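Local coordinates for periplasmic binding protein (Pseudomonas aeruginosa, PDB 2R79) that binds heme in the periplasm and probably delivers it to a membrane transporter for uptake into the cell, at residues L155-R160 against A177-Y182. Numbering follows the deposited sequence.
With HEM (protoporphyrin IX containing Fe), chain D; SO4 (sulfate ion), chain B.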
# COMPACT_ATOMS: atom_id res chain seq x y z
N LEU A 155 -4.96 23.38 23.80
CA LEU A 155 -3.52 23.28 23.99
C LEU A 155 -3.01 23.34 25.41
O LEU A 155 -3.37 24.22 26.19
CB LEU A 155 -2.82 24.38 23.19
CG LEU A 155 -2.85 24.29 21.67
CD1 LEU A 155 -1.88 25.32 21.11
CD2 LEU A 155 -2.45 22.90 21.23
N LEU A 156 -2.15 22.38 25.74
CA LEU A 156 -1.50 22.34 27.05
C LEU A 156 -0.00 22.46 26.76
O LEU A 156 0.54 21.71 25.94
CB LEU A 156 -1.80 21.02 27.78
CG LEU A 156 -3.18 20.80 28.40
CD1 LEU A 156 -3.21 19.44 29.09
CD2 LEU A 156 -3.49 21.91 29.41
N VAL A 157 0.66 23.41 27.40
CA VAL A 157 2.09 23.59 27.19
C VAL A 157 2.86 22.84 28.26
O VAL A 157 2.55 22.94 29.45
CB VAL A 157 2.48 25.09 27.26
CG1 VAL A 157 3.99 25.24 27.07
CG2 VAL A 157 1.73 25.86 26.20
N ALA A 158 3.88 22.09 27.83
CA ALA A 158 4.70 21.33 28.76
C ALA A 158 5.69 22.22 29.50
O ALA A 158 6.65 22.73 28.91
CB ALA A 158 5.46 20.22 28.02
N GLY A 159 5.45 22.40 30.79
CA GLY A 159 6.34 23.21 31.58
C GLY A 159 7.35 22.33 32.27
O GLY A 159 7.54 21.17 31.88
N ARG A 160 7.99 22.87 33.29
CA ARG A 160 8.99 22.16 34.05
C ARG A 160 8.41 20.95 34.78
O ARG A 160 7.26 20.95 35.21
CB ARG A 160 9.63 23.10 35.07
CG ARG A 160 10.28 24.36 34.47
CD ARG A 160 11.56 24.69 35.24
NE ARG A 160 11.39 24.40 36.66
CZ ARG A 160 12.39 24.17 37.51
NH1 ARG A 160 13.65 24.21 37.09
NH2 ARG A 160 12.12 23.88 38.78
N ALA A 177 9.11 27.43 28.12
CA ALA A 177 8.07 27.58 29.13
C ALA A 177 8.70 27.55 30.51
O ALA A 177 9.52 26.69 30.79
CB ALA A 177 7.05 26.46 28.99
N THR A 178 8.32 28.49 31.37
CA THR A 178 8.90 28.53 32.71
C THR A 178 7.94 28.08 33.80
O THR A 178 8.32 27.96 34.95
CB THR A 178 9.43 29.95 33.06
OG1 THR A 178 8.34 30.89 33.09
CG2 THR A 178 10.46 30.39 32.03
N HIS A 179 6.68 27.82 33.44
CA HIS A 179 5.72 27.35 34.43
C HIS A 179 5.98 25.89 34.79
O HIS A 179 6.83 25.22 34.20
CB HIS A 179 4.29 27.48 33.90
CG HIS A 179 4.02 26.66 32.68
ND1 HIS A 179 4.25 27.11 31.41
CD2 HIS A 179 3.54 25.39 32.55
CE1 HIS A 179 3.93 26.17 30.54
NE2 HIS A 179 3.50 25.12 31.20
N GLU A 180 5.21 25.40 35.76
CA GLU A 180 5.30 24.03 36.26
C GLU A 180 4.13 23.21 35.71
O GLU A 180 3.00 23.69 35.68
CB GLU A 180 5.22 24.05 37.78
CG GLU A 180 6.18 23.13 38.49
CD GLU A 180 7.63 23.50 38.22
OE1 GLU A 180 7.99 24.69 38.38
OE2 GLU A 180 8.40 22.60 37.86
N GLY A 181 4.42 21.98 35.28
CA GLY A 181 3.39 21.09 34.76
C GLY A 181 2.84 21.44 33.39
O GLY A 181 3.43 22.22 32.65
N TYR A 182 1.70 20.84 33.05
CA TYR A 182 1.05 21.11 31.78
C TYR A 182 -0.02 22.15 32.03
O TYR A 182 -0.94 21.92 32.82
CB TYR A 182 0.40 19.85 31.20
CG TYR A 182 1.37 18.83 30.67
CD1 TYR A 182 1.76 17.73 31.45
CD2 TYR A 182 1.91 18.96 29.40
CE1 TYR A 182 2.67 16.78 30.95
CE2 TYR A 182 2.82 18.02 28.89
CZ TYR A 182 3.19 16.94 29.67
OH TYR A 182 4.10 16.04 29.17
CHA HEM D . -8.51 13.60 29.03
CHB HEM D . -7.36 10.27 25.59
CHC HEM D . -2.68 11.50 26.00
CHD HEM D . -3.78 14.74 29.47
C1A HEM D . -8.62 12.57 28.05
C2A HEM D . -9.86 11.97 27.57
C3A HEM D . -9.52 11.03 26.64
C4A HEM D . -8.09 11.06 26.51
CMA HEM D . -10.46 10.07 25.91
CAA HEM D . -11.30 12.30 27.97
CBA HEM D . -11.92 13.45 27.17
CGA HEM D . -11.30 14.79 27.50
O1A HEM D . -11.50 15.28 28.64
O2A HEM D . -10.62 15.37 26.63
C1B HEM D . -5.97 10.25 25.46
C2B HEM D . -5.23 9.44 24.50
C3B HEM D . -3.90 9.79 24.60
C4B HEM D . -3.84 10.81 25.64
CMB HEM D . -5.81 8.33 23.60
CAB HEM D . -2.82 9.26 23.91
CBB HEM D . -2.80 9.02 22.57
C1C HEM D . -2.58 12.49 26.99
C2C HEM D . -1.37 13.21 27.31
C3C HEM D . -1.67 14.15 28.23
C4C HEM D . -3.07 13.95 28.56
CMC HEM D . 0.02 12.95 26.73
CAC HEM D . -0.84 15.22 28.60
CBC HEM D . -0.14 15.27 29.76
C1D HEM D . -5.16 14.68 29.67
C2D HEM D . -5.86 15.58 30.56
C3D HEM D . -7.17 15.25 30.48
C4D HEM D . -7.30 14.18 29.49
CMD HEM D . -5.26 16.67 31.43
CAD HEM D . -8.22 15.86 31.41
CBD HEM D . -8.86 14.92 32.42
CGD HEM D . -7.89 14.39 33.48
O1D HEM D . -8.35 13.63 34.36
O2D HEM D . -6.69 14.71 33.43
NA HEM D . -7.53 11.97 27.41
NB HEM D . -5.10 11.05 26.20
NC HEM D . -3.63 12.93 27.78
ND HEM D . -6.04 13.81 29.02
FE HEM D . -5.57 12.32 27.74
S SO4 B . 2.59 27.82 37.60
O1 SO4 B . 2.96 28.87 36.61
O2 SO4 B . 1.80 28.01 38.86
O3 SO4 B . 2.60 26.44 36.98
O4 SO4 B . 1.22 27.90 37.00
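Tyr182 lies against Ala158, its partner in an antiparallel non-hydrogen-bonded pair. Ala158 CB meets the ring at CE2, 3.5 Å away. The heme vinyl carbon CBC lies over one ring face, toward the rim, 3.4 Å from Tyr182 CE1. Leu156 CD1 adds a looser apolar touch on Tyr182 CB. The phenol oxygen is bonded to the backbone N of Gly164, which helps fix the ring as part of the heme pocket.

Arg160 closes the other end through its backbone. Its N donates to His179 O at 2.8 Å, and its O accepts from Gly181 N in a nearly straight bond (175°). Between these ends, Gly159 N bonds to Gly181 O. The Arg160 NE reaches Glu180 OE2 in a long salt bridge of 3.7 Å, while Arg160 CB lies against the same oxygen. The guanidinium and carboxylate planes are almost perpendicular (88°). The same OE2 takes a hydrogen bond from Asn161 ND2.

His179 CG sits between the backbone N and carbonyl carbon (chi1 62°), and the ring turns back so that its edge meets Val157 O and one face meets Gly159 CA. NE2 donates to Val157 O at 3.0 Å. That oxygen lies in the ring plane, but the nitrogen stands well above the carbonyl plane. The Gly159 CA approach is a CH-pi contact, 3.8 Å from the centroid. Val157 CG1 meets His179 CE1 and Ala177 CB. Glu180 N binds a sulfate, probably from the crystallisation liquor.

The contact joins strand 155-158 to the loop between strands 174-175 and 182-183. Strand 155-158 runs between strands 143-150 and 182-183, antiparallel to both, in the mixed sheet beside the heme.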